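Local coordinates for pyruvate kinase (Pseudomonas aeruginosa, PDB 6QXL), which probably catalyses the last step of glycolysis, passing phosphate from phosphoenolpyruvate to ADP to give pyruvate and ATP, at residues A192-R197 / V219-R224; D232-L237 / K265-H270; D242-A247 / K276-A281. One frame throughout, in Å; residues are numbered along the deposited sequence.

In the fold
All three contacts belong to the closed eight-stranded barrel and its surrounding helices. Interactions 1 and 3 join neighbouring parallel strands and are buried; they meet in the sheet, where A220 of 219-224 pairs with A243 and M245 of 242-247. Interaction 2 is partly buried, lying between two helices on the outside of the barrel, and I267 passes from it onto V244 and V246 of interaction 3 and I222 of interaction 1. Chemistry follows place: interaction 1 runs beyond its strands into charged loops, one of which supplies E223 to the magnesium, interaction 3 is mainly backbone ladder and aliphatic packing, and interaction 2 has a thin apolar contact beside one histidine-carboxylate bond.

Interaction 1: A192-R197 / V219-R224; sequences AVSFPR and VAKIER. With MG (magnesium ion), chain N.
R224 is sandwiched between R197 and F195. The guanidinium groups of R197 and R224 are stacked, with their planes 20° apart and their centres 3.8 Å from each other. F195 reaches the opposite face of R224, its CD1 lying 3.3 Å from R224 CZ, although the ring is tilted by 39° and so does not stack flat. The bend of the R224 chain at chi2 (-89°) folds the guanidinium back into this slot. R197 and R224 form salt bridges with E226 and E254, which probably offset their like charges. At the edge of the R224 group, in its plane, a water accepts from R224 NE at 2.8 Å and donates to F195 O.

The F195 ring meets E223 differently, with OE1 over the ring centre. The same OE1 takes a weak bond from F195 N, while OE2 binds magnesium. K221 lies across the V193 carbonyl, and a turn at chi3 sends NZ to S194 OG, 3.0 Å away. NZ also salt-bridges D68 and reaches a bound malonate, and S194 OG bonds to L69 O.

Behind these side chains, V193 N to V219 O (2.8 Å) and K221 N to V193 O (3.2 Å) establish parallel pairing. Strands 190-193 and 217-222, linked by helix 199-211, form a beta-alpha-beta unit whose C-terminal loops carry the active-site face of a TIM barrel, with D250 sharing the magnesium.

Interaction 2: D232-L237 / K265-H270; sequences DALDGL and KKIILH
H270 reaches across to D235 with its imidazole. Its CB starts 3.7 Å from D235 OD1. With chi1 at -75°, CG sits opposite the carbonyl carbon and comes 3.5 Å from D235 OD1, and the ring brings ND1 toward the other helix. There ND1 donates to D235 OD1 over 2.7 Å, with an N-H...O angle of 155°. OD1 receives it through its syn lone pair, somewhat out of the imidazole plane, and the carboxylate is turned 61° from the ring. Beyond ND1, CE1 lies 3.6 Å from D235 OD1. K266 CG, one turn back on the same helix, lies over one ring face, offset toward its rim.

Beside this polar bond, L234 provides the aliphatic contact. Its CD2 lies 4.1 Å from H270 ND1 and 4.2 Å from K266 CG, while CD1 meets I267 CG1 at 4.1 Å. The amino end of K266 turns instead to D231 in a salt bridge.

The segment axes come no closer than 10.7 Å, and only 187 Å² is buried, a light contact. Helices 231-239 and 260-273 both lie on the outside of the barrel: I267 packs inward on V244 and V246 of strand 243-247 and on I222 of strand 217-222, and L237 shares I222 from the neighbouring helix.

Interaction 3: D242-A247 / K276-A281; sequences DAVMVA and KVVITA
V244 and V278 meet with their CG2 methyls 3.6 Å apart, the tightest aliphatic contact between the two segments. V244 CG2 is directed there by a chi1 of -57°, which puts this branch between the backbone N and the carbonyl carbon. V246 CG2 approaches the same V278 methyl at a longer 4.2 Å. On the other face A243 CB lies 3.8 Å from V277 CB, and the M245 chain spans from I279 to A281, with its CG 4.1 Å from A281 CB.

The backbone bonds here are short and fairly straight: V244 N donates to V277 O over 2.8 Å, I279 N to V244 O over 2.9 Å, and V246 N to I279 O over 2.7 Å at 170°. V244 thus bonds V277 with its N and I279 with its O, the parallel register, here between strands 243-247 and 277-281 of the TIM barrel, joined through helices 248-255 and 260-273. V244 also touches A271 of helix 260-273, whereas M245 and I279 pack on M314 of strand 312-315.

Toward D242 and K276 the ladder slackens. V277 N reaches D242 O only through a weak bond, and both flanking side chains are partly exposed. D242 OD1 and K276 NZ stand 4.8 Å apart, bridged by a water whose link to the lysine is weak. D242 OD2 is occupied elsewhere, by R206 and by L218 N. At the far end A281 N bonds to V246 O with a bent angle of 135°.

Interaction 1: A192-R197 / V219-R224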
loop_
_atom_site.group_PDB
_atom_site.type_symbol
_atom_site.label_atom_id
_atom_site.label_comp_id
_atom_site.label_asym_id
_atom_site.label_seq_id
_atom_site.Cartn_x
_atom_site.Cartn_y
_atom_site.Cartn_z
ATOM N N ALA A 192 -16.742 -31.859 16.985
ATOM C CA ALA A 192 -15.566 -31.841 16.119
ATOM C C ALA A 192 -15.400 -33.159 15.406
ATOM O O ALA A 192 -15.423 -34.224 16.032
ATOM C CB ALA A 192 -14.325 -31.526 16.919
ATOM N N VAL A 193 -15.230 -33.093 14.089
ATOM C CA VAL A 193 -15.014 -34.269 13.260
ATOM C C VAL A 193 -13.517 -34.459 13.042
ATOM O O VAL A 193 -12.833 -33.531 12.640
ATOM C CB VAL A 193 -15.724 -34.104 11.912
ATOM C CG1 VAL A 193 -15.476 -35.299 11.009
ATOM C CG2 VAL A 193 -17.201 -33.913 12.145
ATOM N N SER A 194 -13.032 -35.681 13.286
ATOM C CA SER A 194 -11.618 -35.998 13.087
ATOM C C SER A 194 -11.382 -36.577 11.709
ATOM O O SER A 194 -12.237 -37.256 11.134
ATOM C CB SER A 194 -11.140 -36.978 14.136
ATOM O OG SER A 194 -11.237 -36.444 15.438
ATOM N N PHE A 195 -10.219 -36.232 11.167
ATOM C CA PHE A 195 -9.691 -36.766 9.896
ATOM C C PHE A 195 -10.594 -36.595 8.701
ATOM O O PHE A 195 -10.587 -37.433 7.820
ATOM C CB PHE A 195 -9.300 -38.301 10.029
ATOM C CG PHE A 195 -8.147 -38.582 10.908
ATOM C CD1 PHE A 195 -6.839 -38.300 10.607
ATOM C CD2 PHE A 195 -8.404 -39.013 12.247
ATOM C CE1 PHE A 195 -5.802 -38.486 11.562
ATOM C CE2 PHE A 195 -7.392 -39.220 13.185
ATOM C CZ PHE A 195 -6.125 -38.995 12.800
ATOM N N PRO A 196 -11.392 -35.520 8.612
ATOM C CA PRO A 196 -12.133 -35.347 7.369
ATOM C C PRO A 196 -11.206 -34.987 6.227
ATOM O O PRO A 196 -10.177 -34.344 6.430
ATOM C CB PRO A 196 -13.074 -34.179 7.684
ATOM C CG PRO A 196 -12.359 -33.401 8.691
ATOM C CD PRO A 196 -11.584 -34.362 9.511
ATOM N N ARG A 197 -11.558 -35.412 5.016
ATOM C CA ARG A 197 -10.779 -35.145 3.817
ATOM C C ARG A 197 -11.454 -34.147 2.899
ATOM O O ARG A 197 -10.708 -33.446 2.196
ATOM C CB ARG A 197 -10.522 -36.449 3.084
ATOM C CG ARG A 197 -9.395 -37.199 3.901
ATOM C CD ARG A 197 -8.929 -38.498 3.260
ATOM N NE ARG A 197 -7.594 -38.930 3.696
ATOM C CZ ARG A 197 -7.211 -40.194 4.008
ATOM N NH1 ARG A 197 -8.117 -41.151 4.056
ATOM N NH2 ARG A 197 -5.958 -40.446 4.375
ATOM N N VAL A 219 -17.154 -28.590 13.898
ATOM C CA VAL A 219 -15.764 -28.208 13.768
ATOM C C VAL A 219 -15.023 -29.212 12.914
ATOM O O VAL A 219 -14.975 -30.382 13.257
ATOM C CB VAL A 219 -15.069 -28.129 15.126
ATOM C CG1 VAL A 219 -13.651 -27.593 14.953
ATOM C CG2 VAL A 219 -15.874 -27.257 16.076
ATOM N N ALA A 220 -14.437 -28.753 11.819
ATOM C CA ALA A 220 -13.572 -29.597 10.998
ATOM C C ALA A 220 -12.151 -29.545 11.493
ATOM O O ALA A 220 -11.534 -28.488 11.509
ATOM C CB ALA A 220 -13.621 -29.186 9.535
ATOM N N LYS A 221 -11.623 -30.688 11.904
ATOM C CA LYS A 221 -10.227 -30.783 12.304
ATOM C C LYS A 221 -9.364 -31.000 11.080
ATOM O O LYS A 221 -9.521 -31.982 10.388
ATOM C CB LYS A 221 -10.054 -31.904 13.308
ATOM C CG LYS A 221 -10.750 -31.607 14.626
ATOM C CD LYS A 221 -10.879 -32.837 15.489
ATOM C CE LYS A 221 -9.528 -33.341 15.979
ATOM N NZ LYS A 221 -9.674 -34.406 16.989
ATOM N N ILE A 222 -8.454 -30.073 10.816
ATOM C CA ILE A 222 -7.572 -30.160 9.657
ATOM C C ILE A 222 -6.347 -30.987 10.071
ATOM O O ILE A 222 -5.435 -30.475 10.680
ATOM C CB ILE A 222 -7.158 -28.765 9.155
ATOM C CG1 ILE A 222 -8.371 -27.830 9.033
ATOM C CG2 ILE A 222 -6.431 -28.864 7.833
ATOM C CD1 ILE A 222 -9.530 -28.394 8.277
ATOM N N GLU A 223 -6.406 -32.292 9.832
ATOM C CA GLU A 223 -5.388 -33.269 10.170
ATOM C C GLU A 223 -4.919 -34.154 9.010
ATOM O O GLU A 223 -4.113 -34.997 9.209
ATOM C CB GLU A 223 -5.943 -34.239 11.227
ATOM C CG GLU A 223 -6.243 -33.698 12.607
ATOM C CD GLU A 223 -6.807 -34.714 13.588
ATOM O OE1 GLU A 223 -7.875 -35.224 13.314
ATOM O OE2 GLU A 223 -6.209 -34.979 14.654
ATOM N N ARG A 224 -5.439 -33.999 7.813
ATOM C CA ARG A 224 -5.098 -34.898 6.708
ATOM C C ARG A 224 -4.336 -34.184 5.646
ATOM O O ARG A 224 -4.671 -33.056 5.313
ATOM C CB ARG A 224 -6.336 -35.552 6.084
ATOM C CG ARG A 224 -6.850 -36.673 6.905
ATOM C CD ARG A 224 -6.297 -38.061 6.661
ATOM N NE ARG A 224 -7.201 -39.067 7.085
ATOM C CZ ARG A 224 -6.881 -40.141 7.839
ATOM N NH1 ARG A 224 -5.627 -40.343 8.239
ATOM N NH2 ARG A 224 -7.811 -41.024 8.193
HETATM MG MG MG N . -5.675 -35.334 16.140
HETATM O O HOH W 1 -9.916 -39.439 6.417
HETATM O O HOH W 2 -8.543 -33.314 8.399
HETATM O O HOH W 3 -4.444 -36.754 17.906
#

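Interaction 2: D232-L237 / K265-H270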
loop_
_atom_site.group_PDB
_atom_site.type_symbol
_atom_site.label_atom_id
_atom_site.label_comp_id
_atom_site.label_asym_id
_atom_site.label_seq_id
_atom_site.Cartn_x
_atom_site.Cartn_y
_atom_site.Cartn_z
ATOM N N ASP A 232 -8.432 -25.297 -3.045
ATOM C CA ASP A 232 -9.805 -25.798 -3.235
ATOM C C ASP A 232 -10.173 -26.859 -2.232
ATOM O O ASP A 232 -11.257 -26.827 -1.672
ATOM C CB ASP A 232 -10.031 -26.274 -4.670
ATOM C CG ASP A 232 -10.206 -25.093 -5.649
ATOM O OD1 ASP A 232 -10.041 -23.915 -5.242
ATOM O OD2 ASP A 232 -10.541 -25.346 -6.825
ATOM N N ALA A 233 -9.263 -27.785 -1.979
ATOM C CA ALA A 233 -9.488 -28.814 -0.955
ATOM C C ALA A 233 -9.785 -28.164 0.408
ATOM O O ALA A 233 -10.796 -28.452 1.042
ATOM C CB ALA A 233 -8.294 -29.736 -0.877
ATOM N N LEU A 234 -8.911 -27.263 0.828
ATOM C CA LEU A 234 -9.046 -26.618 2.125
ATOM C C LEU A 234 -10.304 -25.762 2.196
ATOM O O LEU A 234 -11.096 -25.903 3.119
ATOM C CB LEU A 234 -7.809 -25.765 2.402
ATOM C CG LEU A 234 -7.809 -24.990 3.711
ATOM C CD1 LEU A 234 -7.808 -25.932 4.901
ATOM C CD2 LEU A 234 -6.642 -24.054 3.771
ATOM N N ASP A 235 -10.489 -24.887 1.222
ATOM C CA ASP A 235 -11.644 -23.979 1.225
ATOM C C ASP A 235 -12.975 -24.739 1.160
ATOM O O ASP A 235 -13.965 -24.333 1.777
ATOM C CB ASP A 235 -11.543 -22.942 0.088
ATOM C CG ASP A 235 -10.501 -21.842 0.362
ATOM O OD1 ASP A 235 -9.703 -21.975 1.311
ATOM O OD2 ASP A 235 -10.462 -20.831 -0.378
ATOM N N GLY A 236 -12.988 -25.858 0.439
ATOM C CA GLY A 236 -14.173 -26.701 0.384
ATOM C C GLY A 236 -14.534 -27.237 1.747
ATOM O O GLY A 236 -15.684 -27.172 2.177
ATOM N N LEU A 237 -13.527 -27.749 2.434
ATOM C CA LEU A 237 -13.716 -28.282 3.775
ATOM C C LEU A 237 -14.129 -27.209 4.763
ATOM O O LEU A 237 -14.995 -27.429 5.599
ATOM C CB LEU A 237 -12.428 -28.960 4.203
ATOM C CG LEU A 237 -12.372 -29.814 5.444
ATOM C CD1 LEU A 237 -13.576 -30.732 5.546
ATOM C CD2 LEU A 237 -11.078 -30.617 5.321
ATOM N N LYS A 265 -0.960 -20.629 9.405
ATOM C CA LYS A 265 -1.338 -19.278 9.025
ATOM C C LYS A 265 -2.368 -19.267 7.907
ATOM O O LYS A 265 -3.313 -18.460 7.953
ATOM C CB LYS A 265 -0.111 -18.450 8.677
ATOM C CG LYS A 265 0.607 -17.928 9.918
ATOM C CD LYS A 265 2.085 -17.685 9.707
ATOM C CE LYS A 265 2.695 -16.674 10.710
ATOM N NZ LYS A 265 2.789 -17.178 12.122
ATOM N N LYS A 266 -2.227 -20.174 6.943
ATOM C CA LYS A 266 -3.183 -20.239 5.863
ATOM C C LYS A 266 -4.561 -20.648 6.359
ATOM O O LYS A 266 -5.564 -20.004 6.036
ATOM C CB LYS A 266 -2.696 -21.193 4.755
ATOM C CG LYS A 266 -3.608 -21.225 3.522
ATOM C CD LYS A 266 -2.862 -21.140 2.141
ATOM C CE LYS A 266 -2.247 -22.411 1.611
ATOM N NZ LYS A 266 -1.911 -22.093 0.211
ATOM N N ILE A 267 -4.608 -21.684 7.190
ATOM C CA ILE A 267 -5.883 -22.179 7.689
ATOM C C ILE A 267 -6.625 -21.069 8.448
ATOM O O ILE A 267 -7.805 -20.846 8.223
ATOM C CB ILE A 267 -5.689 -23.398 8.594
ATOM C CG1 ILE A 267 -5.169 -24.596 7.806
ATOM C CG2 ILE A 267 -6.999 -23.767 9.272
ATOM C CD1 ILE A 267 -4.533 -25.663 8.673
ATOM N N ILE A 268 -5.928 -20.375 9.339
ATOM C CA ILE A 268 -6.563 -19.332 10.124
ATOM C C ILE A 268 -7.123 -18.259 9.204
ATOM O O ILE A 268 -8.283 -17.863 9.334
ATOM C CB ILE A 268 -5.576 -18.729 11.130
ATOM C CG1 ILE A 268 -5.282 -19.738 12.223
ATOM C CG2 ILE A 268 -6.125 -17.446 11.725
ATOM C CD1 ILE A 268 -4.060 -19.406 13.050
ATOM N N LEU A 269 -6.311 -17.805 8.260
ATOM C CA LEU A 269 -6.734 -16.749 7.357
ATOM C C LEU A 269 -7.915 -17.184 6.481
ATOM O O LEU A 269 -8.908 -16.470 6.365
ATOM C CB LEU A 269 -5.570 -16.306 6.495
ATOM C CG LEU A 269 -5.868 -15.176 5.503
ATOM C CD1 LEU A 269 -6.094 -13.833 6.228
ATOM C CD2 LEU A 269 -4.749 -15.080 4.480
ATOM N N HIS A 270 -7.824 -18.362 5.877
ATOM C CA HIS A 270 -8.912 -18.816 5.019
ATOM C C HIS A 270 -10.190 -19.039 5.812
ATOM O O HIS A 270 -11.280 -18.732 5.336
ATOM C CB HIS A 270 -8.515 -20.060 4.232
ATOM C CG HIS A 270 -7.574 -19.774 3.098
ATOM N ND1 HIS A 270 -7.575 -20.493 1.932
ATOM C CD2 HIS A 270 -6.614 -18.826 2.955
ATOM C CE1 HIS A 270 -6.633 -20.030 1.130
ATOM N NE2 HIS A 270 -6.034 -19.017 1.729
#

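Interaction 3: D242-A247 / K276-A281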
loop_
_atom_site.group_PDB
_atom_site.type_symbol
_atom_site.label_atom_id
_atom_site.label_comp_id
_atom_site.label_asym_id
_atom_site.label_seq_id
_atom_site.Cartn_x
_atom_site.Cartn_y
_atom_site.Cartn_z
ATOM N N ASP A 242 -18.682 -24.995 10.385
ATOM C CA ASP A 242 -18.908 -23.769 11.111
ATOM C C ASP A 242 -17.631 -23.272 11.740
ATOM O O ASP A 242 -17.486 -22.075 12.001
ATOM C CB ASP A 242 -19.974 -23.996 12.180
ATOM C CG ASP A 242 -21.242 -24.581 11.603
ATOM O OD1 ASP A 242 -21.814 -23.980 10.676
ATOM O OD2 ASP A 242 -21.648 -25.664 12.035
ATOM N N ALA A 243 -16.700 -24.192 12.004
ATOM C CA ALA A 243 -15.428 -23.859 12.615
ATOM C C ALA A 243 -14.398 -24.868 12.175
ATOM O O ALA A 243 -14.750 -25.947 11.690
ATOM C CB ALA A 243 -15.568 -23.850 14.118
ATOM N N VAL A 244 -13.128 -24.496 12.300
ATOM C CA VAL A 244 -12.035 -25.400 11.983
ATOM C C VAL A 244 -11.014 -25.396 13.090
ATOM O O VAL A 244 -10.904 -24.431 13.841
ATOM C CB VAL A 244 -11.338 -25.074 10.644
ATOM C CG1 VAL A 244 -12.330 -25.094 9.498
ATOM C CG2 VAL A 244 -10.644 -23.741 10.705
ATOM N N MET A 245 -10.275 -26.494 13.188
ATOM C CA MET A 245 -9.222 -26.652 14.178
ATOM C C MET A 245 -7.921 -26.977 13.454
ATOM O O MET A 245 -7.869 -27.901 12.647
ATOM C CB MET A 245 -9.573 -27.776 15.145
ATOM C CG MET A 245 -8.536 -28.004 16.225
ATOM S SD MET A 245 -8.772 -29.459 17.200
ATOM C CE MET A 245 -10.207 -28.971 18.201
ATOM N N VAL A 246 -6.868 -26.247 13.783
ATOM C CA VAL A 246 -5.534 -26.554 13.303
ATOM C C VAL A 246 -4.980 -27.629 14.224
ATOM O O VAL A 246 -4.485 -27.345 15.306
ATOM C CB VAL A 246 -4.624 -25.311 13.255
ATOM C CG1 VAL A 246 -3.300 -25.643 12.594
ATOM C CG2 VAL A 246 -5.298 -24.186 12.486
ATOM N N ALA A 247 -5.107 -28.871 13.779
ATOM C CA ALA A 247 -4.818 -30.021 14.627
ATOM C C ALA A 247 -3.375 -30.451 14.377
ATOM O O ALA A 247 -3.096 -31.369 13.590
ATOM C CB ALA A 247 -5.779 -31.146 14.321
ATOM N N LYS A 276 -15.745 -18.245 9.281
ATOM C CA LYS A 276 -15.749 -19.363 10.217
ATOM C C LYS A 276 -14.850 -19.088 11.402
ATOM O O LYS A 276 -13.952 -18.265 11.334
ATOM C CB LYS A 276 -15.283 -20.632 9.527
ATOM C CG LYS A 276 -15.965 -20.888 8.203
ATOM C CD LYS A 276 -17.476 -20.909 8.320
ATOM C CE LYS A 276 -18.086 -21.433 7.032
ATOM N NZ LYS A 276 -19.556 -21.465 7.207
ATOM N N VAL A 277 -15.093 -19.832 12.466
ATOM C CA VAL A 277 -14.292 -19.753 13.698
ATOM C C VAL A 277 -13.096 -20.682 13.546
ATOM O O VAL A 277 -13.193 -21.716 12.882
ATOM C CB VAL A 277 -15.147 -20.193 14.901
ATOM C CG1 VAL A 277 -14.397 -20.029 16.200
ATOM C CG2 VAL A 277 -16.416 -19.378 14.967
ATOM N N VAL A 278 -11.973 -20.335 14.156
ATOM C CA VAL A 278 -10.790 -21.192 14.070
ATOM C C VAL A 278 -10.089 -21.368 15.402
ATOM O O VAL A 278 -9.888 -20.404 16.129
ATOM C CB VAL A 278 -9.819 -20.696 12.966
ATOM C CG1 VAL A 278 -9.356 -19.272 13.212
ATOM C CG2 VAL A 278 -8.620 -21.619 12.843
ATOM N N ILE A 279 -9.718 -22.608 15.689
ATOM C CA ILE A 279 -8.993 -23.001 16.899
ATOM C C ILE A 279 -7.579 -23.487 16.535
ATOM O O ILE A 279 -7.406 -24.257 15.597
ATOM C CB ILE A 279 -9.706 -24.181 17.580
ATOM C CG1 ILE A 279 -11.162 -23.848 17.922
ATOM C CG2 ILE A 279 -8.972 -24.618 18.840
ATOM C CD1 ILE A 279 -11.994 -25.102 18.138
ATOM N N THR A 280 -6.578 -23.058 17.292
ATOM C CA THR A 280 -5.207 -23.573 17.156
ATOM C C THR A 280 -4.939 -24.537 18.309
ATOM O O THR A 280 -5.245 -24.218 19.454
ATOM C CB THR A 280 -4.182 -22.431 17.179
ATOM O OG1 THR A 280 -4.460 -21.523 16.112
ATOM C CG2 THR A 280 -2.771 -22.949 16.988
ATOM N N ALA A 281 -4.369 -25.706 18.013
ATOM C CA ALA A 281 -4.265 -26.779 19.016
ATOM C C ALA A 281 -2.954 -27.549 19.012
ATOM O O ALA A 281 -2.198 -27.514 18.044
ATOM C CB ALA A 281 -5.408 -27.767 18.843
HETATM O O HOH W 4 -21.310 -21.369 9.939
#